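Local structure of synaptonemal complex protein 2 (Mus musculus, 5IWZ) at residues I66-G77 and A124-L135. The protein forms a major part of the axial and lateral elements of synaptonemal complexes and is required for meiotic chromosome synapsis, SYCP3 insertion and fertility. Numbering follows the deposited sequence.
Sequences IQTVSSILISIG and AVMNMIEDLFDL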
ATOM      1  N   ILE A  66      17.782  -6.375   4.536  1.00 33.42           N
ATOM      2  CA  ILE A  66      16.577  -5.591   4.240  1.00 32.52           C
ATOM      3  C   ILE A  66      16.641  -4.212   4.882  1.00 35.72           C
ATOM      4  O   ILE A  66      16.467  -3.185   4.204  1.00 23.82           O
ATOM      5  CB  ILE A  66      15.324  -6.348   4.699  1.00 33.82           C
ATOM      6  CG1 ILE A  66      15.312  -7.728   4.059  1.00 41.61           C
ATOM      7  CG2 ILE A  66      14.081  -5.576   4.285  1.00 34.86           C
ATOM      8  CD1 ILE A  66      15.548  -7.666   2.575  1.00 38.94           C
ATOM      9  N   GLN A  67      16.846  -4.173   6.211  1.00 29.30           N
ATOM     10  CA  GLN A  67      16.820  -2.912   6.945  1.00 32.57           C
ATOM     11  C   GLN A  67      17.981  -2.004   6.552  1.00 28.44           C
ATOM     12  O   GLN A  67      17.849  -0.774   6.604  1.00 29.46           O
ATOM     13  CB  GLN A  67      16.789  -3.167   8.473  1.00 36.05           C
ATOM     14  CG  GLN A  67      18.101  -3.532   9.164  1.00 44.95           C
ATOM     15  CD  GLN A  67      17.991  -3.523  10.718  1.00 55.19           C
ATOM     16  OE1 GLN A  67      18.279  -4.528  11.396  1.00 52.24           O
ATOM     17  NE2 GLN A  67      17.582  -2.379  11.275  1.00 47.20           N
ATOM     18  N   THR A  68      19.104  -2.560   6.103  1.00 25.19           N
ATOM     19  CA  THR A  68      20.147  -1.645   5.659  1.00 18.23           C
ATOM     20  C   THR A  68      19.817  -1.013   4.304  1.00 21.73           C
ATOM     21  O   THR A  68      20.141   0.160   4.091  1.00 21.10           O
ATOM     22  CB  THR A  68      21.514  -2.331   5.657  1.00 33.83           C
ATOM     23  OG1 THR A  68      21.689  -3.098   4.466  1.00 49.41           O
ATOM     24  CG2 THR A  68      21.638  -3.216   6.893  1.00 23.59           C
ATOM     25  N   VAL A  69      19.143  -1.728   3.393  1.00 23.69           N
ATOM     26  CA  VAL A  69      18.664  -1.074   2.163  1.00 23.41           C
ATOM     27  C   VAL A  69      17.756   0.105   2.510  1.00 20.31           C
ATOM     28  O   VAL A  69      17.887   1.200   1.947  1.00 25.15           O
ATOM     29  CB  VAL A  69      17.958  -2.086   1.236  1.00 22.30           C
ATOM     30  CG1 VAL A  69      17.278  -1.378   0.047  1.00 22.45           C
ATOM     31  CG2 VAL A  69      18.970  -3.119   0.693  1.00 23.64           C
ATOM     32  N   SER A  70      16.829  -0.104   3.456  1.00 25.74           N
ATOM     33  CA  SER A  70      15.954   0.968   3.932  1.00 26.85           C
ATOM     34  C   SER A  70      16.749   2.190   4.369  1.00 20.82           C
ATOM     35  O   SER A  70      16.400   3.324   4.022  1.00 24.10           O
ATOM     36  CB  SER A  70      15.091   0.484   5.114  1.00 27.34           C
ATOM     37  OG  SER A  70      13.931  -0.217   4.690  1.00 33.32           O
ATOM     38  N   SER A  71      17.804   1.978   5.167  1.00 19.85           N
ATOM     39  CA  SER A  71      18.566   3.116   5.681  1.00 24.05           C
ATOM     40  C   SER A  71      19.216   3.901   4.543  1.00 22.88           C
ATOM     41  O   SER A  71      19.279   5.137   4.587  1.00 27.81           O
ATOM     42  CB  SER A  71      19.607   2.650   6.713  1.00 26.73           C
ATOM     43  OG  SER A  71      20.717   1.989   6.111  1.00 32.94           O
ATOM     44  N   ILE A  72      19.674   3.214   3.493  1.00 20.20           N
ATOM     45  CA  ILE A  72      20.255   3.926   2.357  1.00 24.66           C
ATOM     46  C   ILE A  72      19.183   4.733   1.630  1.00 25.37           C
ATOM     47  O   ILE A  72      19.381   5.911   1.311  1.00 28.98           O
ATOM     48  CB  ILE A  72      20.960   2.947   1.395  1.00 23.18           C
ATOM     49  CG1 ILE A  72      22.110   2.212   2.098  1.00 21.69           C
ATOM     50  CG2 ILE A  72      21.491   3.711   0.213  1.00 23.26           C
ATOM     51  CD1 ILE A  72      22.446   0.837   1.481  1.00 22.43           C
ATOM     52  N   LEU A  73      18.036   4.103   1.341  1.00 25.92           N
ATOM     53  CA  LEU A  73      16.985   4.788   0.585  1.00 26.18           C
ATOM     54  C   LEU A  73      16.497   6.024   1.322  1.00 24.30           C
ATOM     55  O   LEU A  73      16.209   7.055   0.702  1.00 26.02           O
ATOM     56  CB  LEU A  73      15.815   3.835   0.322  1.00 18.72           C
ATOM     57  CG  LEU A  73      16.123   2.664  -0.596  1.00 21.70           C
ATOM     58  CD1 LEU A  73      15.038   1.614  -0.458  1.00 22.00           C
ATOM     59  CD2 LEU A  73      16.216   3.148  -2.039  1.00 24.19           C
ATOM     60  N   ILE A  74      16.406   5.937   2.650  1.00 25.11           N
ATOM     61  CA  ILE A  74      15.956   7.070   3.452  1.00 25.55           C
ATOM     62  C   ILE A  74      16.979   8.198   3.423  1.00 27.11           C
ATOM     63  O   ILE A  74      16.617   9.379   3.351  1.00 27.62           O
ATOM     64  CB  ILE A  74      15.649   6.592   4.882  1.00 27.13           C
ATOM     65  CG1 ILE A  74      14.328   5.801   4.898  1.00 36.74           C
ATOM     66  CG2 ILE A  74      15.599   7.756   5.872  1.00 33.49           C
ATOM     67  CD1 ILE A  74      14.116   4.967   6.183  1.00 32.38           C
ATOM     68  N   SER A  75      18.274   7.856   3.442  1.00 27.89           N
ATOM     69  CA  SER A  75      19.322   8.877   3.402  1.00 29.02           C
ATOM     70  C   SER A  75      19.280   9.674   2.107  1.00 33.22           C
ATOM     71  O   SER A  75      19.446  10.899   2.119  1.00 37.74           O
ATOM     72  CB  SER A  75      20.702   8.228   3.571  1.00 32.94           C
ATOM     73  OG  SER A  75      20.735   7.421   4.744  1.00 39.82           O
ATOM     74  N   ILE A  76      19.093   8.994   0.973  1.00 34.71           N
ATOM     75  CA  ILE A  76      19.024   9.688  -0.314  1.00 33.40           C
ATOM     76  C   ILE A  76      17.830  10.636  -0.341  1.00 32.44           C
ATOM     77  O   ILE A  76      17.954  11.815  -0.690  1.00 32.92           O
ATOM     78  CB  ILE A  76      18.951   8.671  -1.464  1.00 34.69           C
ATOM     79  CG1 ILE A  76      20.138   7.711  -1.406  1.00 37.16           C
ATOM     80  CG2 ILE A  76      18.890   9.387  -2.804  1.00 35.73           C
ATOM     81  CD1 ILE A  76      19.880   6.406  -2.149  1.00 32.94           C
ATOM     82  N   GLY A  77      16.658  10.135   0.051  1.00 33.07           N
ATOM     83  CA  GLY A  77      15.462  10.966   0.032  1.00 33.05           C
ATOM     84  C   GLY A  77      15.545  12.158   0.967  1.00 35.44           C
ATOM     85  O   GLY A  77      15.207  13.280   0.587  1.00 39.60           O
ATOM     86  N   ALA A 124      10.051  -5.801   7.843  1.00 42.74           N
ATOM     87  CA  ALA A 124      11.219  -5.092   7.338  1.00 37.35           C
ATOM     88  C   ALA A 124      11.127  -4.930   5.827  1.00 36.75           C
ATOM     89  O   ALA A 124      11.455  -3.866   5.288  1.00 32.24           O
ATOM     90  CB  ALA A 124      12.494  -5.833   7.723  1.00 40.94           C
ATOM     91  N   VAL A 125      10.661  -5.975   5.131  1.00 41.15           N
ATOM     92  CA  VAL A 125      10.441  -5.891   3.687  1.00 41.87           C
ATOM     93  C   VAL A 125       9.366  -4.868   3.371  1.00 36.44           C
ATOM     94  O   VAL A 125       9.471  -4.112   2.398  1.00 28.83           O
ATOM     95  CB  VAL A 125      10.068  -7.269   3.113  1.00 45.45           C
ATOM     96  CG1 VAL A 125       9.572  -7.122   1.672  1.00 44.99           C
ATOM     97  CG2 VAL A 125      11.245  -8.211   3.188  1.00 44.31           C
ATOM     98  N   MET A 126       8.308  -4.840   4.179  1.00 41.64           N
ATOM     99  CA  MET A 126       7.251  -3.852   4.007  1.00 41.55           C
ATOM    100  C   MET A 126       7.813  -2.439   4.066  1.00 35.69           C
ATOM    101  O   MET A 126       7.529  -1.605   3.198  1.00 33.91           O
ATOM    102  CB  MET A 126       6.188  -4.057   5.088  1.00 46.19           C
ATOM    103  CG  MET A 126       5.107  -2.998   5.133  1.00 60.71           C
ATOM    104  SD  MET A 126       4.040  -3.046   3.679  1.00 75.56           S
ATOM    105  CE  MET A 126       4.488  -1.520   2.873  1.00 73.28           C
ATOM    106  N   ASN A 127       8.614  -2.154   5.094  1.00 34.96           N
ATOM    107  CA  ASN A 127       9.203  -0.828   5.241  1.00 34.64           C
ATOM    108  C   ASN A 127      10.164  -0.522   4.095  1.00 27.08           C
ATOM    109  O   ASN A 127      10.231   0.615   3.625  1.00 29.04           O
ATOM    110  CB  ASN A 127       9.933  -0.725   6.579  1.00 32.97           C
ATOM    111  CG  ASN A 127       9.015  -0.956   7.780  1.00 51.28           C
ATOM    112  OD1 ASN A 127       7.813  -0.688   7.722  1.00 48.17           O
ATOM    113  ND2 ASN A 127       9.589  -1.457   8.875  1.00 51.78           N
ATOM    114  N   MET A 128      10.910  -1.525   3.636  1.00 28.46           N
ATOM    115  CA  MET A 128      11.900  -1.294   2.583  1.00 26.32           C
ATOM    116  C   MET A 128      11.225  -0.845   1.300  1.00 22.47           C
ATOM    117  O   MET A 128      11.660   0.119   0.659  1.00 27.32           O
ATOM    118  CB  MET A 128      12.726  -2.560   2.337  1.00 22.62           C
ATOM    119  CG  MET A 128      13.807  -2.375   1.241  1.00 26.88           C
ATOM    120  SD  MET A 128      14.598  -3.920   0.768  1.00 34.54           S
ATOM    121  CE  MET A 128      13.521  -4.551  -0.522  1.00 27.98           C
ATOM    122  N   ILE A 129      10.135  -1.522   0.925  1.00 31.45           N
ATOM    123  CA  ILE A 129       9.410  -1.172  -0.293  1.00 28.30           C
ATOM    124  C   ILE A 129       8.726   0.182  -0.140  1.00 29.05           C
ATOM    125  O   ILE A 129       8.637   0.970  -1.092  1.00 28.28           O
ATOM    126  CB  ILE A 129       8.397  -2.289  -0.622  1.00 39.33           C
ATOM    127  CG1 ILE A 129       9.130  -3.528  -1.139  1.00 35.48           C
ATOM    128  CG2 ILE A 129       7.344  -1.806  -1.605  1.00 34.86           C
ATOM    129  CD1 ILE A 129      10.051  -3.226  -2.309  1.00 40.51           C
ATOM    130  N   GLU A 130       8.182   0.453   1.043  1.00 31.14           N
ATOM    131  CA  GLU A 130       7.619   1.771   1.299  1.00 30.75           C
ATOM    132  C   GLU A 130       8.691   2.850   1.167  1.00 28.68           C
ATOM    133  O   GLU A 130       8.458   3.902   0.551  1.00 27.09           O
ATOM    134  CB  GLU A 130       6.994   1.777   2.690  1.00 39.53           C
ATOM    135  CG  GLU A 130       6.192   2.993   3.032  1.00 56.82           C
ATOM    136  CD  GLU A 130       5.799   2.990   4.498  1.00 74.26           C
ATOM    137  OE1 GLU A 130       5.808   1.892   5.126  1.00 75.57           O
ATOM    138  OE2 GLU A 130       5.497   4.088   5.020  1.00 86.21           O
ATOM    139  N   ASP A 131       9.888   2.595   1.716  1.00 27.94           N
ATOM    140  CA  ASP A 131      10.994   3.543   1.559  1.00 24.35           C
ATOM    141  C   ASP A 131      11.375   3.725   0.095  1.00 23.21           C
ATOM    142  O   ASP A 131      11.730   4.835  -0.335  1.00 25.28           O
ATOM    143  CB  ASP A 131      12.209   3.065   2.353  1.00 23.91           C
ATOM    144  CG  ASP A 131      11.967   3.080   3.854  1.00 35.46           C
ATOM    145  OD1 ASP A 131      11.154   3.920   4.316  1.00 45.97           O
ATOM    146  OD2 ASP A 131      12.575   2.240   4.558  1.00 29.86           O
ATOM    147  N   LEU A 132      11.344   2.643  -0.680  1.00 24.25           N
ATOM    148  CA  LEU A 132      11.658   2.751  -2.104  1.00 26.60           C
ATOM    149  C   LEU A 132      10.639   3.638  -2.823  1.00 26.32           C
ATOM    150  O   LEU A 132      11.010   4.543  -3.583  1.00 24.64           O
ATOM    151  CB  LEU A 132      11.708   1.356  -2.721  1.00 23.80           C
ATOM    152  CG  LEU A 132      12.108   1.258  -4.197  1.00 28.99           C
ATOM    153  CD1 LEU A 132      13.592   1.441  -4.365  1.00 34.44           C
ATOM    154  CD2 LEU A 132      11.702  -0.075  -4.759  1.00 24.04           C
ATOM    155  N   PHE A 133       9.342   3.395  -2.589  1.00 30.07           N
ATOM    156  CA  PHE A 133       8.328   4.207  -3.256  1.00 27.52           C
ATOM    157  C   PHE A 133       8.362   5.649  -2.774  1.00 29.43           C
ATOM    158  O   PHE A 133       8.165   6.561  -3.583  1.00 30.93           O
ATOM    159  CB  PHE A 133       6.946   3.591  -3.060  1.00 30.54           C
ATOM    160  CG  PHE A 133       6.692   2.404  -3.944  1.00 36.68           C
ATOM    161  CD1 PHE A 133       6.869   2.496  -5.317  1.00 43.12           C
ATOM    162  CD2 PHE A 133       6.282   1.190  -3.405  1.00 38.39           C
ATOM    163  CE1 PHE A 133       6.652   1.399  -6.140  1.00 41.70           C
ATOM    164  CE2 PHE A 133       6.058   0.091  -4.227  1.00 41.44           C
ATOM    165  CZ  PHE A 133       6.246   0.196  -5.595  1.00 39.20           C
ATOM    166  N   ASP A 134       8.666   5.875  -1.480  1.00 28.87           N
ATOM    167  CA  ASP A 134       8.827   7.239  -0.974  1.00 30.90           C
ATOM    168  C   ASP A 134       9.894   7.991  -1.757  1.00 28.63           C
ATOM    169  O   ASP A 134       9.718   9.164  -2.114  1.00 31.78           O
ATOM    170  CB  ASP A 134       9.193   7.229   0.514  1.00 31.70           C
ATOM    171  CG  ASP A 134       8.013   6.884   1.422  1.00 47.69           C
ATOM    172  OD1 ASP A 134       6.850   7.023   0.997  1.00 51.68           O
ATOM    173  OD2 ASP A 134       8.255   6.480   2.581  1.00 47.45           O
ATOM    174  N   LEU A 135      11.029   7.339  -2.009  1.00 27.89           N
ATOM    175  CA  LEU A 135      12.051   7.951  -2.841  1.00 26.47           C
ATOM    176  C   LEU A 135      11.543   8.149  -4.269  1.00 23.63           C
ATOM    177  O   LEU A 135      11.804   9.184  -4.886  1.00 26.42           O
ATOM    178  CB  LEU A 135      13.319   7.095  -2.810  1.00 29.55           C
ATOM    179  CG  LEU A 135      14.513   7.524  -3.657  1.00 32.57           C
ATOM    180  CD1 LEU A 135      14.840   9.018  -3.501  1.00 29.79           C
ATOM    181  CD2 LEU A 135      15.753   6.641  -3.324  1.00 31.99           C
TER
HETATM  182  O   HOH W   1      13.319  -2.354   6.413  1.00 29.64           O
HETATM  183  O   HOH W   2      12.901   6.972   1.161  1.00 35.98           O
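The carboxylate of Asp131 lies with one face under Ile74, whose CG1 and CD1 pack over it, CD1 3.7 Å from Asp131 CG. Its other face looks onto the backbone carbonyl of Asn127; Asn127 O, 3.0 Å from Asp131 OD2, is a second acceptor and no bond partner. At the edge, Ser70 OG donates to the anti lone pair of Asp131 OD2 over 2.8 Å. The serine torsion (chi1 -83°) sets OG anti to the carbonyl carbon, where it also accepts from a water that donates to Ala124 O. Beside this polar cluster, Leu73 is a knob in the hole made by Met128, Asp131, Leu132 and Leu135. Leu73 CD2 meets Leu135 CD2 at 3.8 Å, the two side chains crossing at about a right angle. Met128, its CG anti to the backbone N (chi1 -179°), brings SD 3.8 Å from Val69 CG1. Ile66 CG2 lies against Ala124 CB, Val125 CG2 and Met128 CB. The segment axes approach to 8.7 Å at 22°, pairing helices 66-79 and 123-141 nearly parallel in the armadillo-repeat-like domain; Val69 and Ile76 also touch helix 49-63, Leu132 and Leu135 helix 99-108. The contact thus sets apolar packing next to a hydrated polar cluster, where two bonds grip the serine hydroxyl; the Asn127 carbonyl would tend to disfavour charged Asp131, the Ser70 bond probably offsetting this, so the net shift is open.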